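Local coordinates for geranyltranstransferase (Roseobacter denitrificans, PDB 4LLS), which probably catalyses chain elongation in isoprenoid synthesis, condensing isopentenyl diphosphate with an allylic diphosphate to give farnesyl or geranylgeranyl diphosphate, with divalent metal ions bound, at residues Asn109-Arg114 with Val119-Asp124; Ala33-His38 with Gly62-Gly67; Ala163-Ala168 with Thr201-Gly206. All coordinates share one frame; numbering follows the deposited sequence.

Contact 1: Asn109-Arg114 with Val119-Asp124. With IPE (3-methylbut-3-enyl trihydrogen diphosphate), chain C; GST (geranyl S-thiolodiphosphate), chain D.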
loop_
_atom_site.group_PDB
_atom_site.type_symbol
_atom_site.label_atom_id
_atom_site.label_comp_id
_atom_site.label_asym_id
_atom_site.label_seq_id
_atom_site.Cartn_x
_atom_site.Cartn_y
_atom_site.Cartn_z
ATOM N N ASN A 109 -10.208 9.517 -14.290
ATOM C CA ASN A 109 -11.457 10.245 -14.123
ATOM C C ASN A 109 -12.634 9.455 -14.691
ATOM O O ASN A 109 -13.325 9.899 -15.617
ATOM C CB ASN A 109 -11.348 11.613 -14.836
ATOM C CG ASN A 109 -12.485 12.546 -14.497
ATOM O OD1 ASN A 109 -12.761 13.474 -15.259
ATOM N ND2 ASN A 109 -13.162 12.311 -13.392
ATOM N N ASP A 110 -12.911 8.305 -14.083
ATOM C CA ASP A 110 -14.001 7.456 -14.510
ATOM C C ASP A 110 -15.096 7.348 -13.469
ATOM O O ASP A 110 -14.817 7.262 -12.269
ATOM C CB ASP A 110 -13.461 6.069 -14.801
ATOM C CG ASP A 110 -13.110 5.894 -16.239
ATOM O OD1 ASP A 110 -11.909 5.956 -16.558
ATOM O OD2 ASP A 110 -14.046 5.733 -17.068
ATOM N N ASP A 111 -16.340 7.360 -13.942
ATOM C CA ASP A 111 -17.522 7.374 -13.095
ATOM C C ASP A 111 -18.108 5.997 -12.768
ATOM O O ASP A 111 -18.872 5.866 -11.812
ATOM C CB ASP A 111 -18.639 8.201 -13.775
ATOM C CG ASP A 111 -18.322 9.677 -13.872
ATOM O OD1 ASP A 111 -19.097 10.384 -14.564
ATOM O OD2 ASP A 111 -17.396 10.161 -13.185
ATOM N N MET A 112 -17.739 4.984 -13.552
ATOM C CA MET A 112 -18.286 3.651 -13.415
ATOM C C MET A 112 -17.187 2.596 -13.526
ATOM O O MET A 112 -16.248 2.749 -14.309
ATOM C CB MET A 112 -19.358 3.424 -14.482
ATOM C CG MET A 112 -20.080 2.095 -14.372
ATOM S SD MET A 112 -21.421 1.914 -15.586
ATOM C CE MET A 112 -20.506 1.985 -17.130
ATOM N N ARG A 113 -17.312 1.561 -12.709
ATOM C CA ARG A 113 -16.370 0.428 -12.674
ATOM C C ARG A 113 -17.212 -0.765 -12.202
ATOM O O ARG A 113 -17.938 -0.677 -11.225
ATOM C CB ARG A 113 -15.236 0.773 -11.680
ATOM C CG ARG A 113 -14.332 -0.353 -11.163
ATOM C CD ARG A 113 -13.299 -0.807 -12.153
ATOM N NE ARG A 113 -12.298 0.206 -12.501
ATOM C CZ ARG A 113 -11.569 0.124 -13.600
ATOM N NH1 ARG A 113 -10.750 1.096 -13.919
ATOM N NH2 ARG A 113 -11.580 -0.992 -14.331
ATOM N N ARG A 114 -17.088 -1.882 -12.901
ATOM C CA ARG A 114 -17.820 -3.105 -12.561
ATOM C C ARG A 114 -19.340 -2.870 -12.454
ATOM O O ARG A 114 -20.025 -3.518 -11.640
ATOM C CB ARG A 114 -17.287 -3.748 -11.276
ATOM C CG ARG A 114 -15.868 -4.294 -11.442
ATOM C CD ARG A 114 -15.226 -4.529 -10.090
ATOM N NE ARG A 114 -13.865 -5.045 -10.185
ATOM C CZ ARG A 114 -13.085 -5.244 -9.133
ATOM N NH1 ARG A 114 -11.847 -5.657 -9.296
ATOM N NH2 ARG A 114 -13.554 -4.952 -7.914
ATOM N N VAL A 119 -15.667 4.760 -6.461
ATOM C CA VAL A 119 -15.654 5.164 -5.088
ATOM C C VAL A 119 -15.778 6.683 -4.933
ATOM O O VAL A 119 -16.478 7.156 -4.034
ATOM C CB VAL A 119 -14.405 4.634 -4.344
ATOM C CG1 VAL A 119 -14.276 5.255 -2.974
ATOM C CG2 VAL A 119 -14.526 3.126 -4.221
ATOM N N HIS A 120 -15.000 7.443 -5.705
ATOM C CA HIS A 120 -15.003 8.892 -5.531
ATOM C C HIS A 120 -16.348 9.506 -5.915
ATOM O O HIS A 120 -16.653 10.596 -5.491
ATOM C CB HIS A 120 -13.904 9.555 -6.295
ATOM C CG HIS A 120 -13.926 9.310 -7.757
ATOM N ND1 HIS A 120 -14.460 10.211 -8.660
ATOM C CD2 HIS A 120 -13.455 8.280 -8.490
ATOM C CE1 HIS A 120 -14.324 9.726 -9.880
ATOM N NE2 HIS A 120 -13.688 8.574 -9.805
ATOM N N LYS A 121 -17.088 8.815 -6.770
ATOM C CA LYS A 121 -18.436 9.270 -7.166
ATOM C C LYS A 121 -19.473 8.964 -6.100
ATOM O O LYS A 121 -20.296 9.814 -5.752
ATOM C CB LYS A 121 -18.832 8.630 -8.499
ATOM C CG LYS A 121 -18.257 9.312 -9.717
ATOM C CD LYS A 121 -18.925 10.660 -9.927
ATOM C CE LYS A 121 -18.087 11.558 -10.810
ATOM N NZ LYS A 121 -18.695 12.911 -10.941
ATOM N N LYS A 122 -19.433 7.757 -5.540
ATOM C CA LYS A 122 -20.355 7.341 -4.507
ATOM C C LYS A 122 -20.083 8.022 -3.164
ATOM O O LYS A 122 -20.987 8.263 -2.369
ATOM C CB LYS A 122 -20.335 5.822 -4.370
ATOM C CG LYS A 122 -21.346 5.242 -3.403
ATOM C CD LYS A 122 -21.526 3.751 -3.643
ATOM C CE LYS A 122 -22.309 3.078 -2.529
ATOM N NZ LYS A 122 -23.700 3.581 -2.462
ATOM N N TRP A 123 -18.815 8.282 -2.895
ATOM C CA TRP A 123 -18.423 9.008 -1.716
ATOM C C TRP A 123 -17.791 10.342 -2.147
ATOM O O TRP A 123 -18.514 11.257 -2.547
ATOM C CB TRP A 123 -17.488 8.111 -0.866
ATOM C CG TRP A 123 -18.210 7.019 -0.132
ATOM C CD1 TRP A 123 -18.811 7.114 1.067
ATOM C CD2 TRP A 123 -18.425 5.668 -0.580
ATOM N NE1 TRP A 123 -19.362 5.913 1.428
ATOM C CE2 TRP A 123 -19.147 5.006 0.423
ATOM C CE3 TRP A 123 -17.980 4.927 -1.676
ATOM C CZ2 TRP A 123 -19.545 3.666 0.312
ATOM C CZ3 TRP A 123 -18.385 3.599 -1.792
ATOM C CH2 TRP A 123 -19.153 2.982 -0.796
ATOM N N ASP A 124 -16.462 10.450 -2.138
ATOM C CA ASP A 124 -15.733 11.641 -2.538
ATOM C C ASP A 124 -14.256 11.268 -2.737
ATOM O O ASP A 124 -13.887 10.093 -2.536
ATOM C CB ASP A 124 -15.893 12.777 -1.496
ATOM C CG ASP A 124 -15.476 12.370 -0.092
ATOM O OD1 ASP A 124 -16.014 12.951 0.873
ATOM O OD2 ASP A 124 -14.594 11.497 0.096
HETATM C C1 IPE C . -8.990 -4.029 -15.306
HETATM O O1 IPE C . -8.684 -5.385 -14.923
HETATM C C2 IPE C . -7.718 -3.196 -15.192
HETATM C C3 IPE C . -6.633 -3.732 -16.092
HETATM C C4 IPE C . -5.451 -4.113 -15.610
HETATM C C5 IPE C . -6.820 -3.696 -17.578
HETATM P PA IPE C . -9.806 -6.511 -15.044
HETATM O O1A IPE C . -10.400 -6.506 -16.460
HETATM O O2A IPE C . -9.188 -7.758 -14.598
HETATM O O3A IPE C . -10.919 -6.069 -14.004
HETATM P PB IPE C . -11.929 -6.799 -12.967
HETATM O O1B IPE C . -13.127 -5.868 -12.859
HETATM O O2B IPE C . -12.296 -8.136 -13.545
HETATM O O3B IPE C . -11.095 -6.943 -11.716
HETATM P PA GST D . -9.374 0.154 -17.319
HETATM O O1A GST D . -10.078 -1.020 -16.643
HETATM O O2A GST D . -9.617 0.261 -18.819
HETATM O O3A GST D . -9.591 1.473 -16.585
HETATM O O1B GST D . -7.827 -0.174 -17.133
HETATM P PB GST D . -6.677 0.619 -17.884
HETATM O O2B GST D . -6.531 0.253 -19.295
HETATM O O3B GST D . -6.849 2.155 -17.634
HETATM S S1 GST D . -5.068 -0.075 -16.947
HETATM C C1 GST D . -5.506 0.423 -15.316
HETATM C C2 GST D . -4.302 0.684 -14.442
HETATM C C3 GST D . -3.798 -0.253 -13.624
HETATM C C10 GST D . -4.331 -1.645 -13.606
HETATM C C4 GST D . -2.608 0.034 -12.773
HETATM C C5 GST D . -2.809 1.401 -12.106
HETATM C C6 GST D . -1.654 1.745 -11.224
HETATM C C7 GST D . -1.744 2.572 -10.159
HETATM C C9 GST D . -2.977 3.302 -9.673
HETATM C C8 GST D . -0.464 2.728 -9.401
#
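His120 reaches across to the backbone of Asp110: its NE2 lies 3.0 Å from Asp110 O, in a hydrogen bond that is weak because the N-H is bent away from the acceptor, to 126°. With chi1 at 58° the histidine CG stands between the backbone N and the carbonyl carbon, and the end of the ring comes to Asp110. NE2 also makes a weak bond to Asp103 O, while Asp110 O accepts a further bond from Thr118 OG1. The charged pair of the interface is looser. Asp111 OD2 and Lys121 NZ are 3.8 Å apart, a long salt bridge across the exposed edge, and its detail is doubtful because OD2 is modelled too close to the lysine chain; the carboxylate of Asp110 has its own salt bridge, with Lys256.

Past Asp111 the chain turns to the substrates. Arg113 presents the edge of its guanidinium to one phosphate of GST, with NH2 2.8 Å from O1A at a nearly straight 176° and NH1 2.9 Å from O3A. Arg114, extended from CG to NE, grips the terminal phosphate of IPE with two donors: NE is 2.9 Å from O1B and NH1 is 2.8 Å from O3B. The adjacent arginines thus serve different diphosphates, a few residues after the aspartate-rich motif that includes the calcium ligands Asp102 and Asp108. The short helix 119-122 follows the two-stranded hairpin 112-113/116-117 and packs between helices 50-59 and 125-144, while both arginines rest on helix 81-102.

Contact 2: Ala33-His38 with Gly62-Gly67. With IPE (3-methylbut-3-enyl trihydrogen diphosphate), chain C.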
loop_
_atom_site.group_PDB
_atom_site.type_symbol
_atom_site.label_atom_id
_atom_site.label_comp_id
_atom_site.label_asym_id
_atom_site.label_seq_id
_atom_site.Cartn_x
_atom_site.Cartn_y
_atom_site.Cartn_z
ATOM N N ALA A 33 -16.595 -16.844 -5.722
ATOM C CA ALA A 33 -17.364 -16.901 -4.480
ATOM C C ALA A 33 -16.413 -16.983 -3.255
ATOM O O ALA A 33 -16.682 -16.324 -2.239
ATOM C CB ALA A 33 -18.336 -18.085 -4.500
ATOM N N ALA A 34 -15.328 -17.748 -3.356
ATOM C CA ALA A 34 -14.368 -17.896 -2.275
ATOM C C ALA A 34 -13.633 -16.593 -1.949
ATOM O O ALA A 34 -13.502 -16.245 -0.786
ATOM C CB ALA A 34 -13.365 -18.975 -2.545
ATOM N N VAL A 35 -13.244 -15.846 -2.980
ATOM C CA VAL A 35 -12.595 -14.553 -2.759
ATOM C C VAL A 35 -13.565 -13.581 -2.108
ATOM O O VAL A 35 -13.214 -12.875 -1.168
ATOM C CB VAL A 35 -12.017 -14.002 -4.066
ATOM C CG1 VAL A 35 -11.589 -12.548 -3.882
ATOM C CG2 VAL A 35 -10.843 -14.834 -4.517
ATOM N N GLN A 36 -14.788 -13.512 -2.598
ATOM C CA GLN A 36 -15.763 -12.610 -1.995
ATOM C C GLN A 36 -16.024 -12.973 -0.545
ATOM O O GLN A 36 -16.053 -12.077 0.309
ATOM C CB GLN A 36 -17.057 -12.532 -2.782
ATOM C CG GLN A 36 -18.019 -11.477 -2.239
ATOM C CD GLN A 36 -17.488 -10.086 -2.467
ATOM O OE1 GLN A 36 -17.217 -9.701 -3.614
ATOM N NE2 GLN A 36 -17.168 -9.391 -1.372
ATOM N N ALA A 37 -16.107 -14.269 -0.252
ATOM C CA ALA A 37 -16.363 -14.712 1.126
ATOM C C ALA A 37 -15.231 -14.315 2.038
ATOM O O ALA A 37 -15.448 -13.909 3.173
ATOM C CB ALA A 37 -16.572 -16.197 1.171
ATOM N N HIS A 38 -14.009 -14.373 1.530
ATOM C CA HIS A 38 -12.843 -14.038 2.324
ATOM C C HIS A 38 -12.764 -12.536 2.571
ATOM O O HIS A 38 -12.493 -12.119 3.700
ATOM C CB HIS A 38 -11.537 -14.540 1.691
ATOM C CG HIS A 38 -10.515 -14.902 2.717
ATOM N ND1 HIS A 38 -9.350 -14.199 2.934
ATOM C CD2 HIS A 38 -10.595 -15.809 3.721
ATOM C CE1 HIS A 38 -8.710 -14.731 3.969
ATOM N NE2 HIS A 38 -9.445 -15.717 4.448
ATOM N N GLY A 62 -15.909 -8.150 -10.093
ATOM C CA GLY A 62 -14.736 -8.488 -10.874
ATOM C C GLY A 62 -14.711 -9.919 -11.301
ATOM O O GLY A 62 -15.389 -10.779 -10.724
ATOM N N LYS A 63 -13.944 -10.189 -12.342
ATOM C CA LYS A 63 -13.775 -11.549 -12.822
ATOM C C LYS A 63 -12.956 -12.425 -11.875
ATOM O O LYS A 63 -13.033 -13.679 -11.936
ATOM C CB LYS A 63 -13.115 -11.555 -14.178
ATOM C CG LYS A 63 -13.895 -10.873 -15.294
ATOM C CD LYS A 63 -13.086 -10.838 -16.584
ATOM C CE LYS A 63 -11.926 -9.864 -16.515
ATOM N NZ LYS A 63 -12.437 -8.478 -16.370
ATOM N N ARG A 64 -12.143 -11.801 -11.026
ATOM C CA ARG A 64 -11.185 -12.522 -10.181
ATOM C C ARG A 64 -10.118 -13.281 -10.933
ATOM O O ARG A 64 -9.603 -14.310 -10.450
ATOM C CB ARG A 64 -11.875 -13.432 -9.162
ATOM C CG ARG A 64 -13.015 -12.809 -8.439
ATOM C CD ARG A 64 -12.635 -11.560 -7.701
ATOM N NE ARG A 64 -13.667 -11.218 -6.718
ATOM C CZ ARG A 64 -13.654 -10.153 -5.942
ATOM N NH1 ARG A 64 -12.603 -9.323 -5.931
ATOM N NH2 ARG A 64 -14.645 -9.998 -5.062
ATOM N N LEU A 65 -9.710 -12.807 -12.092
ATOM C CA LEU A 65 -8.669 -13.488 -12.818
ATOM C C LEU A 65 -7.419 -13.689 -11.944
ATOM O O LEU A 65 -6.804 -14.764 -11.947
ATOM C CB LEU A 65 -8.284 -12.719 -14.080
ATOM C CG LEU A 65 -7.059 -13.173 -14.866
ATOM C CD1 LEU A 65 -7.258 -14.560 -15.457
ATOM C CD2 LEU A 65 -6.689 -12.179 -15.964
ATOM N N ARG A 66 -6.976 -12.639 -11.265
ATOM C CA ARG A 66 -5.712 -12.697 -10.557
ATOM C C ARG A 66 -5.844 -13.618 -9.332
ATOM O O ARG A 66 -5.018 -14.492 -9.117
ATOM C CB ARG A 66 -5.276 -11.288 -10.141
ATOM C CG ARG A 66 -4.856 -10.474 -11.343
ATOM C CD ARG A 66 -4.857 -8.974 -11.074
ATOM N NE ARG A 66 -4.722 -8.194 -12.312
ATOM C CZ ARG A 66 -5.717 -7.931 -13.162
ATOM N NH1 ARG A 66 -5.457 -7.206 -14.250
ATOM N NH2 ARG A 66 -6.933 -8.390 -12.957
ATOM N N GLY A 67 -6.912 -13.476 -8.569
ATOM C CA GLY A 67 -7.135 -14.431 -7.496
ATOM C C GLY A 67 -7.316 -15.871 -7.932
ATOM O O GLY A 67 -6.772 -16.827 -7.329
HETATM C C1 IPE C . -8.990 -4.029 -15.306
HETATM O O1 IPE C . -8.684 -5.385 -14.923
HETATM C C2 IPE C . -7.718 -3.196 -15.192
HETATM C C3 IPE C . -6.633 -3.732 -16.092
HETATM C C4 IPE C . -5.451 -4.113 -15.610
HETATM C C5 IPE C . -6.820 -3.696 -17.578
HETATM P PA IPE C . -9.806 -6.511 -15.044
HETATM O O1A IPE C . -10.400 -6.506 -16.460
HETATM O O2A IPE C . -9.188 -7.758 -14.598
HETATM O O3A IPE C . -10.919 -6.069 -14.004
HETATM P PB IPE C . -11.929 -6.799 -12.967
HETATM O O1B IPE C . -13.127 -5.868 -12.859
HETATM O O2B IPE C . -12.296 -8.136 -13.545
HETATM O O3B IPE C . -11.095 -6.943 -11.716
#
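Arg64 lies under Val35 and beside Gln36, joining the loop ahead of helix 65-76 to helix 22-43. From its CB, which points at that helix, the chain bends at chi2 (-58°), and its outer half swings beneath the valine. CD comes within 4.1 Å of Val35 CG1, and NE and CZ draw closer still, each 3.8 Å from the same methyl. CG1 sits 3.7 Å above the guanidinium plane, over its centre, so the aliphatic branch covers one flat face and leaves the N-H groups pointing outward around the rim. Val35 CG1 is anti to the backbone N (chi1 169°), which puts this branch over the group. At the rim, Arg64 NH2 is 3.0 Å from Gln36 OE1, the amide turned 48° from the guanidinium plane; NH2 bonds to Thr59 O, and Gln36 NE2 bonds to Asp40. NH1 forms a salt bridge with Glu92 of helix 81-102, whose other carboxylate oxygen accepts from Gly67 N. Replacing the arginine by a leucine would probably leave the Glu92 carboxylate without its charged mate and Thr59 O without the NH2 donor.

Lys63 and Arg66, on either side of Arg64 in sequence, serve the ligand. Lys63 NZ donates to two IPE oxygens, O1A and O2B, each at 2.8 Å, while Lys63 N adds a bond to O2B. Arg66 NH2 donates to IPE O2A at 2.9 Å, with the oxygen at the edge of the guanidinium. The Gly-Lys-Arg-Leu-Arg run of Gly62 to Arg66 is the isopentenyl diphosphate-binding motif of trans-prenyltransferases, in which Lys63 and Arg66 hold the diphosphate while Arg64 pairs with Glu92.

Contact 3: Ala163-Ala168 with Thr201-Gly206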
loop_
_atom_site.group_PDB
_atom_site.type_symbol
_atom_site.label_atom_id
_atom_site.label_comp_id
_atom_site.label_asym_id
_atom_site.label_seq_id
_atom_site.Cartn_x
_atom_site.Cartn_y
_atom_site.Cartn_z
ATOM N N ALA A 163 5.658 -6.553 -3.237
ATOM C CA ALA A 163 6.099 -5.173 -3.185
ATOM C C ALA A 163 6.864 -4.810 -4.418
ATOM O O ALA A 163 6.654 -3.726 -4.972
ATOM C CB ALA A 163 6.945 -4.899 -1.951
ATOM N N ARG A 164 7.728 -5.696 -4.899
ATOM C CA ARG A 164 8.450 -5.416 -6.128
ATOM C C ARG A 164 7.579 -5.390 -7.390
ATOM O O ARG A 164 7.808 -4.570 -8.284
ATOM C CB ARG A 164 9.662 -6.356 -6.258
ATOM C CG ARG A 164 10.634 -6.018 -5.165
ATOM C CD ARG A 164 11.863 -6.819 -5.259
ATOM N NE ARG A 164 12.861 -6.240 -4.368
ATOM C CZ ARG A 164 13.780 -6.967 -3.774
ATOM N NH1 ARG A 164 14.676 -6.378 -2.991
ATOM N NH2 ARG A 164 13.791 -8.261 -3.970
ATOM N N ALA A 165 6.584 -6.264 -7.451
ATOM C CA ALA A 165 5.613 -6.224 -8.546
ATOM C C ALA A 165 4.795 -4.931 -8.525
ATOM O O ALA A 165 4.359 -4.462 -9.564
ATOM C CB ALA A 165 4.693 -7.424 -8.478
ATOM N N SER A 166 4.463 -4.451 -7.325
ATOM C CA SER A 166 3.433 -3.414 -7.160
ATOM C C SER A 166 3.974 -1.992 -7.237
ATOM O O SER A 166 3.206 -1.043 -7.410
ATOM C CB SER A 166 2.687 -3.629 -5.844
ATOM O OG SER A 166 2.001 -4.887 -5.826
ATOM N N GLY A 167 5.219 -1.824 -6.827
ATOM C CA GLY A 167 5.813 -0.504 -6.571
ATOM C C GLY A 167 6.403 0.210 -7.764
ATOM O O GLY A 167 5.991 -0.012 -8.919
ATOM N N ALA A 168 7.359 1.074 -7.460
ATOM C CA ALA A 168 7.983 1.956 -8.456
ATOM C C ALA A 168 8.956 1.296 -9.406
ATOM O O ALA A 168 9.510 1.989 -10.281
ATOM C CB ALA A 168 8.675 3.108 -7.745
ATOM N N THR A 201 0.207 -3.764 -16.151
ATOM C CA THR A 201 -0.657 -4.905 -16.003
ATOM C C THR A 201 0.043 -6.274 -15.912
ATOM O O THR A 201 -0.476 -7.228 -15.253
ATOM C CB THR A 201 -1.725 -4.886 -17.096
ATOM O OG1 THR A 201 -1.080 -5.083 -18.347
ATOM C CG2 THR A 201 -2.427 -3.536 -17.065
ATOM N N GLY A 202 1.232 -6.408 -16.496
ATOM C CA GLY A 202 1.928 -7.678 -16.485
ATOM C C GLY A 202 2.407 -8.086 -15.083
ATOM O O GLY A 202 2.481 -9.289 -14.754
ATOM N N ALA A 203 2.796 -7.110 -14.280
ATOM C CA ALA A 203 3.466 -7.430 -13.029
ATOM C C ALA A 203 2.531 -8.158 -12.065
ATOM O O ALA A 203 2.934 -9.156 -11.449
ATOM C CB ALA A 203 3.998 -6.150 -12.377
ATOM N N LEU A 204 1.305 -7.689 -11.902
ATOM C CA LEU A 204 0.420 -8.356 -10.947
ATOM C C LEU A 204 -0.012 -9.681 -11.504
ATOM O O LEU A 204 -0.281 -10.595 -10.739
ATOM C CB LEU A 204 -0.833 -7.543 -10.621
ATOM C CG LEU A 204 -0.656 -6.192 -9.961
ATOM C CD1 LEU A 204 -2.001 -5.719 -9.424
ATOM C CD2 LEU A 204 0.438 -6.237 -8.893
ATOM N N ILE A 205 -0.181 -9.810 -12.816
ATOM C CA ILE A 205 -0.599 -11.123 -13.388
ATOM C C ILE A 205 0.555 -12.105 -13.211
ATOM O O ILE A 205 0.346 -13.282 -12.862
ATOM C CB ILE A 205 -1.043 -10.952 -14.870
ATOM C CG1 ILE A 205 -2.393 -10.292 -14.901
ATOM C CG2 ILE A 205 -1.085 -12.310 -15.557
ATOM C CD1 ILE A 205 -2.861 -9.842 -16.263
ATOM N N GLY A 206 1.768 -11.639 -13.367
ATOM C CA GLY A 206 2.957 -12.454 -13.094
ATOM C C GLY A 206 3.057 -12.909 -11.655
ATOM O O GLY A 206 3.372 -14.073 -11.372
#
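Ala165 and Ala203 face each other, each pointing its CB at the opposite segment, and the two methyl carbons meet 4.2 Å apart. With so little between them the backbones come very close: the CA atoms of Ala165 and Ala203 are separated by 5.1 Å. The methyls also slip past one another onto backbone oxygens, Ala203 CB lying 3.3 Å from Ala165 O and Ala165 CB 3.9 Å from Ala203 O. Leu204 enters from the flank. Its CB does not aim at the other helix, but chi1 of -62° sets CG beside the backbone N, and CD2, the branch not anti to CA, reaches 3.7 Å from Ser166 OG and 4.4 Å from Ala165 CB. Ser166 OG is already engaged along its own helix with Leu162 O, so it meets the leucine methyl as a satisfied polar group. Helix 81-102 covers this side, with Leu94 touching both Ser166 and Leu204. Helix 152-166 also meets the second subunit, through the salt bridge of Arg164 to its Glu141 and the packing of Ser166 on its Thr137.

In this all-helical polyprenyl synthase fold, helix 190-215 carries Thr201 of the IPE pocket, and the Leu204 side chain is about 6 Å from the bound GST. Alanine against alanine, with one leucine methyl at the side, supplies neither charge nor ring; the short side chains allow the close approach of the end of helix 152-166 and the middle of helix 190-215.

In chain order contact 2 comes first, then contact 1, then contact 3, and they follow one another without overlap in the predominantly helical fold. Their centres lie about 21 Å (contacts 1 and 2), about 24 Å (contacts 1 and 3) and about 19 Å (contacts 2 and 3) apart. Contacts 1 and 2 meet at the isopentenyl diphosphate, where Arg114 packs on Gly62. Contact 2 touches contact 3 through Arg66, which rests on Leu204 and Ile205 of helix 190-215; the centre of the chain lies between those two contacts. Helix 81-102 borders all three. The substrate pocket is thus assembled from distant parts of the chain, with contact 3 also reaching the dimer interface.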